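Local coordinates for protein putative phosphohistidine phosphatase SixA (Agrobacterium tumefaciens, PDB 2RFL) that probably acts as a phosphohistidine phosphatase, hydrolysing phosphate from phosphorylated histidine residues as a member of the histidine phosphatase superfamily, at residues T9-R15 against S143-D149; L47-Y53 against I164-A168; P55-S61 against V107-V113; A92-L98 against T118-T122. All blocks are in the same frame, centred on the assembly; numbering follows the deposited sequence. Where two conformers were deposited one is given.

Interaction 1: residues T9-R15 against S143-D149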
# COMPACT_ATOMS: atom_id res chain seq x y z
N THR A 9 10.38 -4.50 -10.14
CA THR A 9 11.08 -3.27 -10.48
C THR A 9 10.31 -2.02 -10.02
O THR A 9 10.85 -0.92 -9.96
CB THR A 9 11.56 -3.27 -11.98
OG1 THR A 9 10.54 -2.83 -12.87
CG2 THR A 9 11.95 -4.65 -12.38
N ARG A 10 9.04 -2.21 -9.66
CA ARG A 10 8.22 -1.16 -9.05
C ARG A 10 7.40 -1.69 -7.87
O ARG A 10 6.67 -2.67 -8.02
CB ARG A 10 7.27 -0.50 -10.07
CG ARG A 10 6.52 0.71 -9.47
CD ARG A 10 6.07 1.73 -10.50
NE ARG A 10 7.18 2.51 -11.03
CZ ARG A 10 7.03 3.57 -11.82
NH1 ARG A 10 5.82 3.98 -12.15
NH2 ARG A 10 8.09 4.24 -12.26
N VAL A 11 7.54 -1.01 -6.73
CA VAL A 11 6.81 -1.27 -5.49
C VAL A 11 5.81 -0.15 -5.18
O VAL A 11 6.17 1.00 -5.01
CB VAL A 11 7.76 -1.41 -4.27
CG1 VAL A 11 7.03 -1.29 -2.95
CG2 VAL A 11 8.47 -2.73 -4.31
N TYR A 12 4.55 -0.53 -5.07
CA TYR A 12 3.54 0.38 -4.54
C TYR A 12 3.21 -0.03 -3.12
O TYR A 12 3.01 -1.24 -2.84
CB TYR A 12 2.27 0.33 -5.38
CG TYR A 12 2.46 0.61 -6.87
CD1 TYR A 12 2.44 -0.43 -7.80
CD2 TYR A 12 2.59 1.95 -7.35
CE1 TYR A 12 2.58 -0.17 -9.17
CE2 TYR A 12 2.72 2.22 -8.72
CZ TYR A 12 2.73 1.16 -9.62
OH TYR A 12 2.86 1.41 -10.97
N LEU A 13 3.18 0.98 -2.25
CA LEU A 13 2.84 0.84 -0.83
C LEU A 13 1.66 1.70 -0.42
O LEU A 13 1.79 2.95 -0.29
CB LEU A 13 4.02 1.27 0.05
CG LEU A 13 5.40 0.63 -0.02
CD1 LEU A 13 6.26 1.37 0.97
CD2 LEU A 13 5.30 -0.80 0.36
N LEU A 14 0.55 1.02 -0.15
CA LEU A 14 -0.77 1.60 0.08
C LEU A 14 -1.28 1.32 1.51
O LEU A 14 -1.52 0.18 1.92
CB LEU A 14 -1.81 1.08 -0.97
CG LEU A 14 -3.29 1.54 -0.85
CD1 LEU A 14 -3.49 3.07 -0.93
CD2 LEU A 14 -4.25 0.84 -1.84
N ARG A 15 -1.47 2.39 2.26
CA ARG A 15 -2.12 2.23 3.54
C ARG A 15 -3.61 2.23 3.28
O ARG A 15 -4.08 2.93 2.39
CB ARG A 15 -1.70 3.29 4.53
CG ARG A 15 -2.27 3.02 5.93
CD ARG A 15 -1.63 3.81 7.03
NE ARG A 15 -2.44 3.68 8.22
CZ ARG A 15 -2.60 4.65 9.12
NH1 ARG A 15 -1.95 5.80 8.98
NH2 ARG A 15 -3.40 4.46 10.16
N SER A 143 -4.74 5.61 3.06
CA SER A 143 -4.75 5.69 1.57
C SER A 143 -3.61 6.50 0.96
O SER A 143 -3.78 7.03 -0.14
CB SER A 143 -6.08 6.14 0.99
OG SER A 143 -6.07 5.77 -0.38
N GLY A 144 -2.47 6.55 1.68
CA GLY A 144 -1.20 7.10 1.17
C GLY A 144 -0.52 6.06 0.28
O GLY A 144 -0.45 4.89 0.62
N LEU A 145 -0.06 6.49 -0.88
CA LEU A 145 0.59 5.58 -1.84
C LEU A 145 2.02 6.00 -2.22
O LEU A 145 2.23 6.96 -2.95
CB LEU A 145 -0.25 5.43 -3.10
CG LEU A 145 0.31 4.73 -4.34
CD1 LEU A 145 0.24 3.20 -4.14
CD2 LEU A 145 -0.46 5.19 -5.62
N ALA A 146 2.99 5.22 -1.74
CA ALA A 146 4.37 5.34 -2.12
C ALA A 146 4.57 4.55 -3.40
O ALA A 146 4.08 3.42 -3.54
CB ALA A 146 5.18 4.77 -1.06
N VAL A 147 5.25 5.18 -4.36
CA VAL A 147 5.66 4.58 -5.64
C VAL A 147 7.19 4.51 -5.68
O VAL A 147 7.87 5.55 -5.66
CB VAL A 147 5.17 5.40 -6.88
CG1 VAL A 147 5.45 4.67 -8.19
CG2 VAL A 147 3.68 5.72 -6.77
N LEU A 148 7.73 3.30 -5.72
CA LEU A 148 9.15 3.08 -5.59
C LEU A 148 9.75 2.35 -6.78
O LEU A 148 9.14 1.47 -7.33
CB LEU A 148 9.46 2.35 -4.29
CG LEU A 148 9.00 3.09 -3.06
CD1 LEU A 148 8.02 2.25 -2.22
CD2 LEU A 148 10.19 3.44 -2.28
N ASP A 149 10.96 2.76 -7.15
CA ASP A 149 11.71 2.14 -8.24
C ASP A 149 13.12 1.82 -7.78
O ASP A 149 13.64 2.43 -6.82
CB ASP A 149 11.79 3.05 -9.49
CG ASP A 149 10.56 2.93 -10.40
OD1 ASP A 149 10.26 1.84 -10.92
OD2 ASP A 149 9.89 3.96 -10.63

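Interaction 2: residues L47-Y53 against I164-A168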
# COMPACT_ATOMS: atom_id res chain seq x y z
N LEU A 47 -6.35 9.02 -8.90
CA LEU A 47 -5.09 9.68 -9.14
C LEU A 47 -4.14 8.66 -9.77
O LEU A 47 -3.41 8.98 -10.69
CB LEU A 47 -4.52 10.27 -7.83
CG LEU A 47 -3.90 11.68 -7.69
CD1 LEU A 47 -4.15 12.52 -8.92
CD2 LEU A 47 -4.43 12.44 -6.48
N ALA A 48 -4.22 7.40 -9.31
CA ALA A 48 -3.25 6.35 -9.66
C ALA A 48 -3.27 5.93 -11.13
O ALA A 48 -2.28 6.09 -11.83
CB ALA A 48 -3.41 5.14 -8.75
N ALA A 49 -4.41 5.40 -11.60
CA ALA A 49 -4.62 5.05 -13.00
C ALA A 49 -4.49 6.25 -13.91
O ALA A 49 -4.58 6.13 -15.14
CB ALA A 49 -5.98 4.44 -13.17
N ASP A 50 -4.32 7.41 -13.28
CA ASP A 50 -4.15 8.68 -13.98
C ASP A 50 -2.68 8.80 -14.35
O ASP A 50 -2.32 9.07 -15.50
CB ASP A 50 -4.62 9.83 -13.08
CG ASP A 50 -4.71 11.15 -13.78
OD1 ASP A 50 -4.78 11.15 -15.03
OD2 ASP A 50 -4.70 12.19 -13.08
N ARG A 51 -1.83 8.55 -13.35
CA ARG A 51 -0.40 8.40 -13.55
C ARG A 51 -0.11 7.03 -14.17
O ARG A 51 1.01 6.75 -14.56
CB ARG A 51 0.37 8.62 -12.23
CG ARG A 51 0.56 10.09 -11.82
CD ARG A 51 -0.63 10.63 -11.03
NE ARG A 51 -1.13 11.91 -11.54
CZ ARG A 51 -1.30 13.01 -10.81
NH1 ARG A 51 -1.02 13.02 -9.51
NH2 ARG A 51 -1.74 14.12 -11.38
N ARG A 52 -1.15 6.20 -14.29
CA ARG A 52 -1.05 4.88 -14.90
C ARG A 52 -0.25 3.94 -13.99
O ARG A 52 0.49 3.05 -14.43
CB ARG A 52 -0.46 4.97 -16.32
CG ARG A 52 -1.38 5.60 -17.37
CD ARG A 52 -2.26 4.55 -18.02
NE ARG A 52 -2.46 4.77 -19.45
CZ ARG A 52 -1.47 4.83 -20.35
NH1 ARG A 52 -0.21 4.72 -19.96
NH2 ARG A 52 -1.75 5.01 -21.63
N TYR A 53 -0.41 4.18 -12.69
CA TYR A 53 0.22 3.40 -11.66
C TYR A 53 -0.51 2.06 -11.43
O TYR A 53 -1.03 1.81 -10.33
CB TYR A 53 0.29 4.22 -10.37
CG TYR A 53 1.29 5.36 -10.41
CD1 TYR A 53 2.29 5.41 -11.38
CD2 TYR A 53 1.27 6.36 -9.43
CE1 TYR A 53 3.23 6.46 -11.41
CE2 TYR A 53 2.19 7.39 -9.43
CZ TYR A 53 3.17 7.46 -10.44
OH TYR A 53 4.09 8.50 -10.47
N ILE A 164 9.80 7.74 -5.75
CA ILE A 164 9.68 8.34 -7.10
C ILE A 164 8.44 9.25 -7.19
O ILE A 164 8.35 10.16 -8.09
CB ILE A 164 9.65 7.17 -8.16
CG1 ILE A 164 11.04 6.64 -8.44
CG2 ILE A 164 8.83 7.47 -9.44
CD1 ILE A 164 11.84 7.37 -9.44
N ASP A 165 7.48 8.96 -6.29
CA ASP A 165 6.22 9.69 -6.10
C ASP A 165 5.50 9.24 -4.80
O ASP A 165 5.64 8.11 -4.35
CB ASP A 165 5.30 9.48 -7.32
CG ASP A 165 4.26 10.60 -7.50
OD1 ASP A 165 4.19 11.53 -6.64
OD2 ASP A 165 3.52 10.57 -8.51
N PHE A 166 4.73 10.14 -4.20
CA PHE A 166 3.86 9.80 -3.09
C PHE A 166 2.49 10.47 -3.22
O PHE A 166 2.42 11.68 -3.49
CB PHE A 166 4.51 10.18 -1.75
CG PHE A 166 3.98 9.40 -0.58
CD1 PHE A 166 2.74 9.71 -0.01
CD2 PHE A 166 4.72 8.36 -0.03
CE1 PHE A 166 2.25 8.99 1.09
CE2 PHE A 166 4.23 7.63 1.06
CZ PHE A 166 2.99 7.95 1.62
N LEU A 167 1.41 9.70 -3.03
CA LEU A 167 0.06 10.26 -3.01
C LEU A 167 -0.59 10.28 -1.62
O LEU A 167 -0.63 9.27 -0.94
CB LEU A 167 -0.86 9.57 -4.05
CG LEU A 167 -0.41 9.66 -5.52
CD1 LEU A 167 -1.22 8.80 -6.48
CD2 LEU A 167 -0.32 11.14 -6.04
N ALA A 168 -1.05 11.46 -1.21
CA ALA A 168 -1.83 11.66 0.01
C ALA A 168 -3.07 12.52 -0.29
O ALA A 168 -3.09 13.27 -1.28
CB ALA A 168 -0.99 12.31 1.07

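Interaction 3: residues P55-S61 against V107-V113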
# COMPACT_ATOMS: atom_id res chain seq x y z
N PRO A 55 -0.58 -1.95 -10.99
CA PRO A 55 0.25 -3.07 -10.58
C PRO A 55 -0.24 -4.37 -11.18
O PRO A 55 -1.43 -4.55 -11.38
CB PRO A 55 0.10 -3.08 -9.05
CG PRO A 55 -1.10 -2.15 -8.75
CD PRO A 55 -1.69 -1.75 -10.05
N ASP A 56 0.70 -5.25 -11.48
CA ASP A 56 0.41 -6.61 -11.98
C ASP A 56 -0.25 -7.46 -10.90
O ASP A 56 -1.22 -8.13 -11.15
CB ASP A 56 1.70 -7.27 -12.44
CG ASP A 56 2.49 -6.40 -13.37
OD1 ASP A 56 1.90 -5.51 -14.04
OD2 ASP A 56 3.70 -6.59 -13.46
N LEU A 57 0.32 -7.40 -9.69
CA LEU A 57 -0.16 -8.12 -8.51
C LEU A 57 -0.45 -7.21 -7.28
O LEU A 57 0.38 -6.37 -6.91
CB LEU A 57 0.84 -9.23 -8.15
CG LEU A 57 0.64 -9.92 -6.79
CD1 LEU A 57 -0.53 -10.90 -6.73
CD2 LEU A 57 1.94 -10.57 -6.39
N ILE A 58 -1.62 -7.39 -6.67
CA ILE A 58 -1.99 -6.74 -5.41
C ILE A 58 -2.04 -7.73 -4.26
O ILE A 58 -2.86 -8.65 -4.29
CB ILE A 58 -3.40 -6.07 -5.47
CG1 ILE A 58 -3.45 -4.97 -6.52
CG2 ILE A 58 -3.78 -5.49 -4.10
CD1 ILE A 58 -4.84 -4.63 -6.98
N LEU A 59 -1.20 -7.52 -3.22
CA LEU A 59 -1.23 -8.30 -1.97
C LEU A 59 -1.84 -7.48 -0.83
O LEU A 59 -1.38 -6.40 -0.50
CB LEU A 59 0.16 -8.77 -1.56
CG LEU A 59 0.98 -9.59 -2.55
CD1 LEU A 59 2.39 -9.95 -2.07
CD2 LEU A 59 0.14 -10.80 -2.95
N SER A 60 -2.92 -7.98 -0.26
CA SER A 60 -3.70 -7.20 0.72
C SER A 60 -3.99 -8.02 1.95
O SER A 60 -4.16 -9.22 1.86
CB SER A 60 -5.03 -6.77 0.11
OG SER A 60 -5.90 -6.11 1.06
N SER A 61 -4.07 -7.34 3.10
CA SER A 61 -4.73 -7.85 4.29
C SER A 61 -6.14 -8.37 3.93
O SER A 61 -6.82 -7.88 3.00
CB SER A 61 -4.81 -6.75 5.38
OG SER A 61 -5.48 -7.12 6.60
N VAL A 107 7.31 -10.96 -11.18
CA VAL A 107 6.19 -10.04 -11.34
C VAL A 107 6.82 -8.66 -11.38
O VAL A 107 7.55 -8.29 -10.45
CB VAL A 107 5.24 -10.06 -10.11
CG1 VAL A 107 3.93 -9.33 -10.41
CG2 VAL A 107 4.98 -11.47 -9.65
N GLN A 108 6.54 -7.91 -12.44
CA GLN A 108 7.23 -6.65 -12.70
C GLN A 108 6.92 -5.56 -11.69
O GLN A 108 7.83 -4.90 -11.23
CB GLN A 108 6.93 -6.16 -14.11
CG GLN A 108 7.66 -4.88 -14.46
CD GLN A 108 7.13 -4.24 -15.73
OE1 GLN A 108 7.33 -4.75 -16.85
NE2 GLN A 108 6.45 -3.10 -15.57
N SER A 109 5.63 -5.36 -11.40
CA SER A 109 5.18 -4.40 -10.39
C SER A 109 4.19 -4.96 -9.38
O SER A 109 3.24 -5.67 -9.71
CB SER A 109 4.67 -3.07 -10.99
OG SER A 109 3.77 -3.24 -12.06
N VAL A 110 4.41 -4.61 -8.13
CA VAL A 110 3.63 -5.18 -7.06
C VAL A 110 3.23 -4.14 -6.01
O VAL A 110 4.00 -3.25 -5.65
CB VAL A 110 4.33 -6.44 -6.44
CG1 VAL A 110 5.77 -6.15 -6.20
CG2 VAL A 110 3.67 -6.86 -5.12
N MSE A 111 2.00 -4.29 -5.56
CA MSE A 111 1.40 -3.38 -4.62
C MSE A 111 0.97 -4.13 -3.38
O MSE A 111 0.26 -5.14 -3.44
CB MSE A 111 0.19 -2.70 -5.22
CG MSE A 111 -0.56 -1.92 -4.19
SE MSE A 111 -1.71 -0.62 -4.95
CE MSE A 111 -3.47 -1.56 -4.93
N LEU A 112 1.39 -3.60 -2.24
CA LEU A 112 0.96 -4.14 -0.98
C LEU A 112 -0.13 -3.27 -0.38
O LEU A 112 -0.02 -2.07 -0.40
CB LEU A 112 2.16 -4.30 -0.02
CG LEU A 112 3.33 -5.19 -0.44
CD1 LEU A 112 4.04 -5.46 0.84
CD2 LEU A 112 3.03 -6.58 -1.14
N VAL A 113 -1.17 -3.90 0.17
CA VAL A 113 -2.26 -3.19 0.89
C VAL A 113 -2.39 -3.72 2.35
O VAL A 113 -2.99 -4.75 2.62
CB VAL A 113 -3.63 -3.27 0.12
CG1 VAL A 113 -4.78 -2.47 0.83
CG2 VAL A 113 -3.47 -2.84 -1.32

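Interaction 4: residues A92-L98 against T118-T122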
# COMPACT_ATOMS: atom_id res chain seq x y z
N ALA A 92 0.67 -8.28 11.80
CA ALA A 92 1.80 -9.07 11.32
C ALA A 92 2.81 -9.32 12.43
O ALA A 92 3.03 -8.47 13.29
CB ALA A 92 2.46 -8.38 10.14
N ARG A 93 3.40 -10.52 12.42
CA ARG A 93 4.54 -10.83 13.26
C ARG A 93 5.81 -10.09 12.90
O ARG A 93 6.70 -9.98 13.69
CB ARG A 93 4.75 -12.32 13.58
CG ARG A 93 4.20 -13.37 12.66
CD ARG A 93 3.86 -14.73 13.37
NE ARG A 93 4.81 -15.23 14.40
CZ ARG A 93 4.70 -16.38 15.09
NH1 ARG A 93 3.68 -17.20 14.88
NH2 ARG A 93 5.62 -16.72 15.98
N SER A 94 5.84 -9.55 11.70
CA SER A 94 7.05 -8.98 11.17
C SER A 94 7.02 -7.48 11.32
O SER A 94 5.96 -6.88 11.42
CB SER A 94 7.23 -9.40 9.71
OG SER A 94 5.96 -9.59 9.10
N GLU A 95 8.20 -6.86 11.35
CA GLU A 95 8.24 -5.42 11.41
C GLU A 95 7.95 -4.83 10.03
O GLU A 95 7.55 -3.67 9.91
CB GLU A 95 9.56 -4.90 11.98
CG GLU A 95 10.79 -5.57 11.36
CD GLU A 95 12.07 -5.21 12.06
OE1 GLU A 95 12.26 -3.99 12.27
OE2 GLU A 95 12.87 -6.15 12.38
N THR A 96 8.15 -5.64 8.99
CA THR A 96 7.96 -5.17 7.61
C THR A 96 7.21 -6.14 6.68
O THR A 96 6.81 -7.24 7.06
CB THR A 96 9.29 -4.69 6.97
OG1 THR A 96 10.11 -5.81 6.66
CG2 THR A 96 10.03 -3.75 7.92
N TYR A 97 6.94 -5.66 5.47
CA TYR A 97 6.37 -6.53 4.46
C TYR A 97 7.43 -6.87 3.39
O TYR A 97 7.08 -7.35 2.32
CB TYR A 97 5.14 -5.88 3.82
CG TYR A 97 3.94 -5.66 4.72
CD1 TYR A 97 3.33 -6.72 5.44
CD2 TYR A 97 3.39 -4.39 4.83
CE1 TYR A 97 2.20 -6.48 6.25
CE2 TYR A 97 2.28 -4.14 5.57
CZ TYR A 97 1.67 -5.17 6.28
OH TYR A 97 0.55 -4.81 7.04
N LEU A 98 8.69 -6.58 3.66
CA LEU A 98 9.77 -6.75 2.66
C LEU A 98 9.88 -8.16 1.98
O LEU A 98 10.29 -8.29 0.86
CB LEU A 98 11.11 -6.35 3.27
CG LEU A 98 11.48 -4.90 2.94
CD1 LEU A 98 12.39 -4.31 3.99
CD2 LEU A 98 12.13 -4.78 1.57
N THR A 118 3.60 -1.54 10.32
CA THR A 118 4.27 -2.34 9.31
C THR A 118 4.47 -1.64 7.96
O THR A 118 5.50 -1.78 7.33
CB THR A 118 3.54 -3.65 9.10
OG1 THR A 118 2.93 -4.01 10.34
CG2 THR A 118 4.49 -4.75 8.62
N MSE A 119 3.47 -0.90 7.50
CA MSE A 119 3.56 -0.20 6.22
C MSE A 119 4.65 0.90 6.26
O MSE A 119 5.55 0.90 5.41
CB MSE A 119 2.18 0.36 5.79
CG MSE A 119 2.05 0.71 4.27
SE MSE A 119 2.56 -0.74 2.98
CE MSE A 119 1.15 -2.06 3.39
N GLU A 120 4.55 1.80 7.24
CA GLU A 120 5.58 2.82 7.51
C GLU A 120 6.97 2.20 7.67
O GLU A 120 7.94 2.71 7.12
CB GLU A 120 5.22 3.71 8.72
CG GLU A 120 5.82 5.13 8.66
CD GLU A 120 5.27 6.12 9.74
OE1 GLU A 120 4.07 6.05 10.10
OE2 GLU A 120 6.06 6.96 10.24
N ALA A 121 7.07 1.09 8.40
CA ALA A 121 8.37 0.41 8.57
C ALA A 121 8.99 -0.13 7.27
O ALA A 121 10.19 -0.02 7.04
CB ALA A 121 8.28 -0.67 9.60
N THR A 122 8.15 -0.67 6.41
CA THR A 122 8.54 -1.10 5.09
C THR A 122 9.12 0.00 4.22
O THR A 122 10.14 -0.20 3.55
CB THR A 122 7.35 -1.76 4.41
OG1 THR A 122 6.70 -2.62 5.37
CG2 THR A 122 7.81 -2.56 3.21
O HOH W 1 0.45 -5.12 9.97

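Interaction 1: residues T9-R15 against S143-D149
R10-L14 and L145-D149 run side by side as antiparallel strands, their axes 4.6 Å apart and 170° between their directions, with V11 facing L148 and L13 facing A146 as hydrogen-bonded pairs. Both pairs bond in each direction; the bond from L13 N to A146 O measures 2.9 Å, and R15 N continues the pattern to G144 O. On the face carrying V11, L13, A146 and L148, the L148 CD1 methyl sits between two neighbours, 3.7 Å from V11 CG1 and 3.7 Å from L13 CD1. L148 and L13 both reach L123 of helix 118-127, which covers this side. The other face is built round V147, whose CG1 touches Y12 CE2 at 3.7 Å and R10 CD at 3.8 Å and also lies over one face of the R10 guanidinium. Y12 and V147 point the same way, while L145 CD1 fits against Y12 CB. A bend about the CG-CD bond of R10 (chi3 -73°) turns the guanidinium edge to D149. There a salt bridge forms: NE donates to OD1 of D149 over 3.2 Å, close to the guanidinium plane, although the carboxylate is turned 58° from that plane; the arm from NH2 to OD2 is modelled too short to be trusted. R15 leads away from S143, its NH1 held by F140 O. This pair marks where the parallel strands of an alpha-beta-alpha sandwich give way to antiparallel ones; R15 opens an Arg-His pair that probably corresponds to the histidine phosphatase signature beside the phosphate pocket.

Interaction 2: residues L47-Y53 against I164-A168
Y53 and D165 make the polar link between the loop that follows helix 35-51 and strand 162-167; the axes of the short helix and strand segments pass 10.8 Å apart at closest. The Y53 hydroxyl donates to D165 OD2 over 2.9 Å, using the anti lone pair of that oxygen. D165 OD2 lies in the plane of the Y53 ring, at its edge, while the carboxylate plane stands 80° from the ring. D165 swings its carboxylate away from its backbone N (chi1 -156°), which carries OD2 to the tyrosine. The tightly packed part centres on L167, which is buried and loses the most surface here: its CD1 approaches L47 CB at 3.9 Å, and its CD2 lies 4.0 Å from L47 CG. That same CD2 meets R51 NH1 at the guanidinium edge, 4.0 Å away. One face of the Y53 ring is covered by R51 CB, 3.4 Å above the plane and over the ring centre. Toward solvent the contact thins out. R51 and D50 are exposed, and theirs is a long and doubtful charge pairing with no N-H aimed at the oxygen. R51 NH1 stays 5.3 Å from D165 OD2, close enough perhaps to favour the carboxylate electrostatically. R52, with positive phi, is the first residue to leave helical backbone angles. On the helix side A48 packs on W73 and F77 of helix 64-77, whereas Y53 and L167 rest on V147 and L145 of the adjoining strand, and I164 and D165 form a classic beta bulge opposite V147.

Interaction 3: residues P55-S61 against V107-V113
L57-S60 pairs in parallel with V110-V113 in the sheet of the alpha-beta-alpha sandwich, the axes 4.5 Å apart and inclined by 18°. M111, a selenomethionine, buries more surface in this contact than any other residue. Its CB leans on P55 CG at 3.8 Å, and the chain then runs forward, CG anti to its backbone N (chi1 171°), to lay the CE methyl 3.8 Å from I58 CG1. I58 lies alongside M111, and its other branch, CG2, meets V113 CG2 at 3.9 Å. S60 follows with its CB set against V113 CB. On the opposite face the fit is methyl into notch: L112 CD2 enters the angle formed by L59 CB and CD1, touching CD1 at 3.6 Å, while L112 itself lies alongside L59. Near the start of the strands V107 CG1 fills the hollow between D56 CB and L57 CB. Backbone bonds pass alternately between the strands, from M111 N to L57 O, from L59 N to M111 O, from V113 N to L59 O, and from S61 N to V113 O. Strand 82-85 flanks L57-S60 on its other side, and strand 10-15 lies beyond M111, with Y12 touching both P55 and M111. Past V113 the chain reaches H115, probably the second conserved histidine of the family's active site. At the other end D56 receives S109 N on its OD2 at 3.1 Å, a fairly straight bond (161° at the hydrogen) that meets the carboxylate from above its plane.

Interaction 4: residues A92-L98 against T118-T122
The hydroxyl of Y97 is gripped by several groups: a water that also bonds T118 OG1 at 2.7 Å donates to Y97 OH over 2.9 Å, and M89 O and the backbone N of H115 bind the same oxygen. Held there, the ring presents one face to T118, whose CG2 methyl stands 3.6 Å from the ring centroid and only 8° off the normal, a clear CH-pi contact. At the ring edge M119, a selenomethionine, makes the Met-aromatic contact, its SE 5.3 Å from the ring centroid; bends in its chain bring CE obliquely to Y97 CE2 at a tight 3.2 Å. The loop after strand 82-85 is thereby docked on the first turn of helix 118-127, which follows strand 109-114 and H115. Y97 is also the N-cap residue of helix 98-102. Its backbone N is bound by T122 OG1 at 3.1 Å, which ties the start of that helix to the side of the other. T122 OG1 points back to T118 O as well, though the modelled separation is too short to be reliable. Earlier in the loop, E95 O meets A121 CB closely and T118 CG2 at 3.5 Å, and T96 CG2 approaches A121 C at 3.8 Å.

How the interactions relate
Interactions 1 and 3 belong to one mixed sheet, their centres about 9 Å apart; strands 10-15 and 109-114 are neighbours, joined by backbone bonds. Interaction 2, its centre also about 9 Å from that of interaction 1, extends to the outermost strand 162-167 and packs helix 35-51 on one face. Interaction 4 lies toward the other face, its centre about 22 Å from that of interaction 2, and reaches the sheet where M119 touches L13 and Y97 touches L112. Along the chain, interaction 3 is nested within interactions 1 and 2 and alternates with interaction 4. Interactions 1 and 3 thus build the sheet, while 2 and 4 attach helices to its two faces, giving the three layers of the sandwich.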